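Local coordinates for 2-C-methyl-D-erythritol 4-phosphate cytidylyltransferase (Anaerococcus prevotii, PDB 4KT7), which probably catalyses the transfer of a cytidylyl group from CTP to 2-C-methyl-D-erythritol 4-phosphate in isoprenoid biosynthesis, at residues A133-V144 against R159-A170. Numbering follows the deposited sequence.
Sequences AVITATKSKDTV and RDYVYNIQTPQA
Val134 pairs with Ala170, and Thr138 with Asn164, as antiparallel hydrogen-bonded pairs, and Ser140 N continues the pattern to Val162 O. Between the two pairs the register slips by two residues, a beta bulge at the cis peptide before Pro168, where the partner strand turns a corner. Thr136 suits this break: its backbone N reaches Pro168 O only weakly, but its OG1, set between backbone N and carbonyl carbon (chi1 44°), donates to Pro168 O at 2.5 Å, in the carbonyl plane on a lone pair.

Water extends the polar network: one molecule links Thr138 OG1, Asn164 O and Gln166 NE2, the amide being held also by Glu212 O. Beyond Ser140, where 133-144 has left the strand, the long Arg159 side chain reaches across, its NE donating to Thr143 OG1 at 2.8 Å, with the hydroxyl 28° out of the guanidinium plane. Lys139 NZ makes a long salt bridge with Asp160 OD1, at 3.6 Å.

Among the apolar contacts, the Tyr163 ring lies over the Lys139 backbone, with Lys139 CB 4.1 Å from its centroid in a CH-pi contact. Ala137, with only a methyl, fits close beside it, CB 3.9 Å from Tyr163 CB. Trimming Tyr163 to an alanine is likely to leave Lys139 CA and CB without their aromatic cover. Separately, Val144 CG2 meets Val162 CG1 at 3.6 Å.

Strands 133-139 and 162-166 form the base of the beta-arm, the dimerisation element of IspD enzymes, while 168-170 joins the central sheet; Val144 and Val162 to Asn164 pair with a strand of the second subunit, carrying the sheet across the interface.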
loop_
_atom_site.group_PDB
_atom_site.type_symbol
_atom_site.label_atom_id
_atom_site.label_comp_id
_atom_site.label_asym_id
_atom_site.label_seq_id
_atom_site.Cartn_x
_atom_site.Cartn_y
_atom_site.Cartn_z
ATOM N N ALA A 133 15.164 -19.310 0.728
ATOM C CA ALA A 133 14.721 -18.007 0.253
ATOM C C ALA A 133 13.832 -17.396 1.317
ATOM O O ALA A 133 13.007 -18.093 1.910
ATOM C CB ALA A 133 13.962 -18.144 -1.053
ATOM N N VAL A 134 14.026 -16.101 1.570
ATOM C CA VAL A 134 13.340 -15.398 2.643
ATOM C C VAL A 134 12.989 -14.003 2.121
ATOM O O VAL A 134 13.832 -13.347 1.524
ATOM C CB VAL A 134 14.280 -15.235 3.855
ATOM C CG1 VAL A 134 13.561 -14.545 5.024
ATOM C CG2 VAL A 134 14.855 -16.606 4.302
ATOM N N ILE A 135 11.756 -13.544 2.320
ATOM C CA ILE A 135 11.431 -12.151 1.973
ATOM C C ILE A 135 10.737 -11.481 3.136
ATOM O O ILE A 135 10.185 -12.165 3.995
ATOM C CB ILE A 135 10.505 -12.065 0.746
ATOM C CG1 ILE A 135 9.129 -12.669 1.064
ATOM C CG2 ILE A 135 11.121 -12.810 -0.423
ATOM C CD1 ILE A 135 8.144 -12.573 -0.109
ATOM N N THR A 136 10.780 -10.147 3.190
ATOM C CA THR A 136 10.075 -9.409 4.243
ATOM C C THR A 136 8.791 -8.853 3.613
ATOM O O THR A 136 8.816 -8.432 2.464
ATOM C CB THR A 136 10.929 -8.252 4.790
ATOM O OG1 THR A 136 11.541 -7.579 3.685
ATOM C CG2 THR A 136 12.012 -8.777 5.692
ATOM N N ALA A 137 7.684 -8.841 4.353
ATOM C CA ALA A 137 6.406 -8.392 3.795
ATOM C C ALA A 137 5.489 -7.986 4.936
ATOM O O ALA A 137 5.727 -8.381 6.082
ATOM C CB ALA A 137 5.760 -9.520 2.943
ATOM N N THR A 138 4.459 -7.184 4.631
ATOM C CA THR A 138 3.518 -6.732 5.663
ATOM C C THR A 138 2.089 -6.941 5.196
ATOM O O THR A 138 1.784 -6.734 4.011
ATOM C CB THR A 138 3.677 -5.244 6.016
ATOM O OG1 THR A 138 3.617 -4.450 4.818
ATOM C CG2 THR A 138 4.990 -4.985 6.791
ATOM N N LYS A 139 1.219 -7.351 6.119
ATOM C CA LYS A 139 -0.169 -7.573 5.762
ATOM C C LYS A 139 -0.727 -6.270 5.218
ATOM O O LYS A 139 -0.487 -5.197 5.787
ATOM C CB LYS A 139 -1.002 -8.032 6.953
ATOM C CG LYS A 139 -2.437 -8.368 6.554
ATOM C CD LYS A 139 -3.254 -8.823 7.763
ATOM C CE LYS A 139 -2.947 -10.278 8.100
ATOM N NZ LYS A 139 -3.410 -10.600 9.480
ATOM N N SER A 140 -1.430 -6.343 4.094
ATOM C CA SER A 140 -1.913 -5.118 3.477
ATOM C C SER A 140 -2.994 -4.518 4.345
ATOM O O SER A 140 -3.972 -5.197 4.714
ATOM C CB SER A 140 -2.455 -5.379 2.066
ATOM O OG SER A 140 -3.055 -4.196 1.561
ATOM N N LYS A 141 -2.794 -3.257 4.700
ATOM C CA LYS A 141 -3.800 -2.495 5.407
ATOM C C LYS A 141 -4.899 -1.994 4.475
ATOM O O LYS A 141 -6.014 -1.780 4.915
ATOM C CB LYS A 141 -3.156 -1.315 6.137
ATOM C CG LYS A 141 -2.497 -1.687 7.445
ATOM C CD LYS A 141 -2.005 -0.420 8.180
ATOM C CE LYS A 141 -1.314 -0.776 9.494
ATOM N NZ LYS A 141 -0.738 0.402 10.217
ATOM N N ASP A 142 -4.587 -1.787 3.198
ATOM C CA ASP A 142 -5.617 -1.425 2.220
ATOM C C ASP A 142 -6.236 -2.691 1.641
ATOM O O ASP A 142 -5.537 -3.664 1.397
ATOM C CB ASP A 142 -5.016 -0.612 1.075
ATOM C CG ASP A 142 -4.637 0.785 1.493
ATOM O OD1 ASP A 142 -5.553 1.578 1.797
ATOM O OD2 ASP A 142 -3.423 1.090 1.508
ATOM N N THR A 143 -7.542 -2.687 1.407
ATOM C CA THR A 143 -8.183 -3.900 0.900
ATOM C C THR A 143 -7.918 -4.096 -0.581
ATOM O O THR A 143 -8.218 -3.220 -1.399
ATOM C CB THR A 143 -9.699 -3.875 1.122
ATOM O OG1 THR A 143 -9.966 -3.860 2.526
ATOM C CG2 THR A 143 -10.363 -5.100 0.484
ATOM N N VAL A 144 -7.381 -5.266 -0.923
ATOM C CA VAL A 144 -7.042 -5.621 -2.296
ATOM C C VAL A 144 -8.176 -6.345 -3.033
ATOM O O VAL A 144 -8.872 -7.175 -2.442
ATOM C CB VAL A 144 -5.799 -6.533 -2.313
ATOM C CG1 VAL A 144 -5.599 -7.149 -3.688
ATOM C CG2 VAL A 144 -4.576 -5.729 -1.905
ATOM N N ARG A 159 -8.316 -11.459 3.048
ATOM C CA ARG A 159 -7.474 -10.349 3.525
ATOM C C ARG A 159 -6.330 -10.718 4.445
ATOM O O ARG A 159 -5.322 -10.000 4.498
ATOM C CB ARG A 159 -8.328 -9.326 4.261
ATOM C CG ARG A 159 -8.516 -8.043 3.505
ATOM C CD ARG A 159 -9.175 -7.006 4.384
ATOM N NE ARG A 159 -8.614 -5.672 4.185
ATOM C CZ ARG A 159 -7.933 -5.007 5.113
ATOM N NH1 ARG A 159 -7.725 -5.549 6.309
ATOM N NH2 ARG A 159 -7.464 -3.796 4.848
ATOM N N ASP A 160 -6.496 -11.793 5.204
ATOM C CA ASP A 160 -5.456 -12.237 6.133
ATOM C C ASP A 160 -4.209 -12.764 5.434
ATOM O O ASP A 160 -3.166 -12.962 6.067
ATOM C CB ASP A 160 -6.003 -13.335 7.029
ATOM C CG ASP A 160 -6.998 -12.819 8.023
ATOM O OD1 ASP A 160 -6.731 -11.738 8.598
ATOM O OD2 ASP A 160 -8.033 -13.491 8.222
ATOM N N TYR A 161 -4.308 -13.002 4.133
ATOM C CA TYR A 161 -3.197 -13.607 3.406
ATOM C C TYR A 161 -2.638 -12.703 2.306
ATOM O O TYR A 161 -1.839 -13.144 1.476
ATOM C CB TYR A 161 -3.621 -14.979 2.860
ATOM C CG TYR A 161 -4.033 -15.929 3.959
ATOM C CD1 TYR A 161 -3.106 -16.403 4.869
ATOM C CD2 TYR A 161 -5.357 -16.327 4.109
ATOM C CE1 TYR A 161 -3.484 -17.272 5.899
ATOM C CE2 TYR A 161 -5.746 -17.197 5.144
ATOM C CZ TYR A 161 -4.795 -17.659 6.032
ATOM O OH TYR A 161 -5.132 -18.517 7.057
ATOM N N VAL A 162 -3.059 -11.436 2.313
ATOM C CA VAL A 162 -2.600 -10.447 1.336
ATOM C C VAL A 162 -1.475 -9.567 1.922
ATOM O O VAL A 162 -1.708 -8.802 2.849
ATOM C CB VAL A 162 -3.765 -9.523 0.875
ATOM C CG1 VAL A 162 -3.261 -8.532 -0.155
ATOM C CG2 VAL A 162 -4.952 -10.356 0.308
ATOM N N TYR A 163 -0.265 -9.692 1.384
ATOM C CA TYR A 163 0.900 -8.961 1.893
ATOM C C TYR A 163 1.614 -8.130 0.839
ATOM O O TYR A 163 1.737 -8.535 -0.313
ATOM C CB TYR A 163 1.926 -9.924 2.501
ATOM C CG TYR A 163 1.556 -10.470 3.855
ATOM C CD1 TYR A 163 0.370 -11.178 4.049
ATOM C CD2 TYR A 163 2.392 -10.294 4.943
ATOM C CE1 TYR A 163 0.027 -11.681 5.300
ATOM C CE2 TYR A 163 2.064 -10.801 6.196
ATOM C CZ TYR A 163 0.889 -11.498 6.365
ATOM O OH TYR A 163 0.587 -12.007 7.604
ATOM N N ASN A 164 2.101 -6.964 1.253
ATOM C CA ASN A 164 2.906 -6.114 0.393
ATOM C C ASN A 164 4.361 -6.385 0.708
ATOM O O ASN A 164 4.748 -6.295 1.869
ATOM C CB ASN A 164 2.616 -4.642 0.699
ATOM C CG ASN A 164 1.160 -4.272 0.466
ATOM O OD1 ASN A 164 0.454 -3.823 1.379
ATOM N ND2 ASN A 164 0.709 -4.442 -0.761
ATOM N N ILE A 165 5.181 -6.687 -0.294
ATOM C CA ILE A 165 6.582 -6.982 -0.017
ATOM C C ILE A 165 7.415 -5.740 0.207
ATOM O O ILE A 165 7.088 -4.649 -0.259
ATOM C CB ILE A 165 7.243 -7.828 -1.130
ATOM C CG1 ILE A 165 7.437 -6.994 -2.395
ATOM C CG2 ILE A 165 6.399 -9.071 -1.407
ATOM C CD1 ILE A 165 8.167 -7.723 -3.497
ATOM N N GLN A 166 8.515 -5.904 0.929
ATOM C CA GLN A 166 9.482 -4.834 1.045
ATOM C C GLN A 166 10.866 -5.465 0.893
ATOM O O GLN A 166 11.013 -6.503 0.244
ATOM C CB GLN A 166 9.299 -4.074 2.378
ATOM C CG GLN A 166 9.071 -4.951 3.643
ATOM C CD GLN A 166 8.812 -4.127 4.903
ATOM O OE1 GLN A 166 9.528 -4.253 5.910
ATOM N NE2 GLN A 166 7.780 -3.282 4.858
ATOM N N THR A 167 11.889 -4.843 1.455
ATOM C CA THR A 167 13.192 -5.500 1.531
ATOM C C THR A 167 13.689 -5.243 2.944
ATOM O O THR A 167 13.261 -4.275 3.567
ATOM C CB THR A 167 14.181 -4.977 0.470
ATOM O OG1 THR A 167 14.707 -3.712 0.881
ATOM C CG2 THR A 167 13.517 -4.854 -0.903
ATOM N N PRO A 168 14.611 -6.071 3.459
ATOM C CA PRO A 168 15.452 -7.076 2.786
ATOM C C PRO A 168 14.765 -8.369 2.351
ATOM O O PRO A 168 13.627 -8.685 2.738
ATOM C CB PRO A 168 16.507 -7.405 3.843
ATOM C CG PRO A 168 15.778 -7.224 5.132
ATOM C CD PRO A 168 14.908 -5.991 4.903
ATOM N N GLN A 169 15.482 -9.085 1.493
ATOM C CA GLN A 169 15.167 -10.438 1.091
ATOM C C GLN A 169 16.509 -11.155 1.216
ATOM O O GLN A 169 17.540 -10.494 1.219
ATOM C CB GLN A 169 14.712 -10.449 -0.374
ATOM C CG GLN A 169 13.440 -9.667 -0.658
ATOM C CD GLN A 169 12.909 -9.935 -2.061
ATOM O OE1 GLN A 169 13.663 -10.294 -2.968
ATOM N NE2 GLN A 169 11.609 -9.787 -2.235
ATOM N N ALA A 170 16.526 -12.480 1.324
ATOM C CA ALA A 170 17.815 -13.179 1.355
ATOM C C ALA A 170 17.690 -14.613 0.842
ATOM O O ALA A 170 16.606 -15.200 0.899
ATOM C CB ALA A 170 18.400 -13.159 2.784
HETATM O O HOH W 1 1.371 -3.165 3.726
HETATM O O HOH W 2 5.571 -4.081 3.197
HETATM O O HOH W 3 -5.256 -7.400 3.649
HETATM O O HOH W 4 -1.863 -3.279 -1.597
HETATM O O HOH W 5 -1.596 -1.003 1.617
#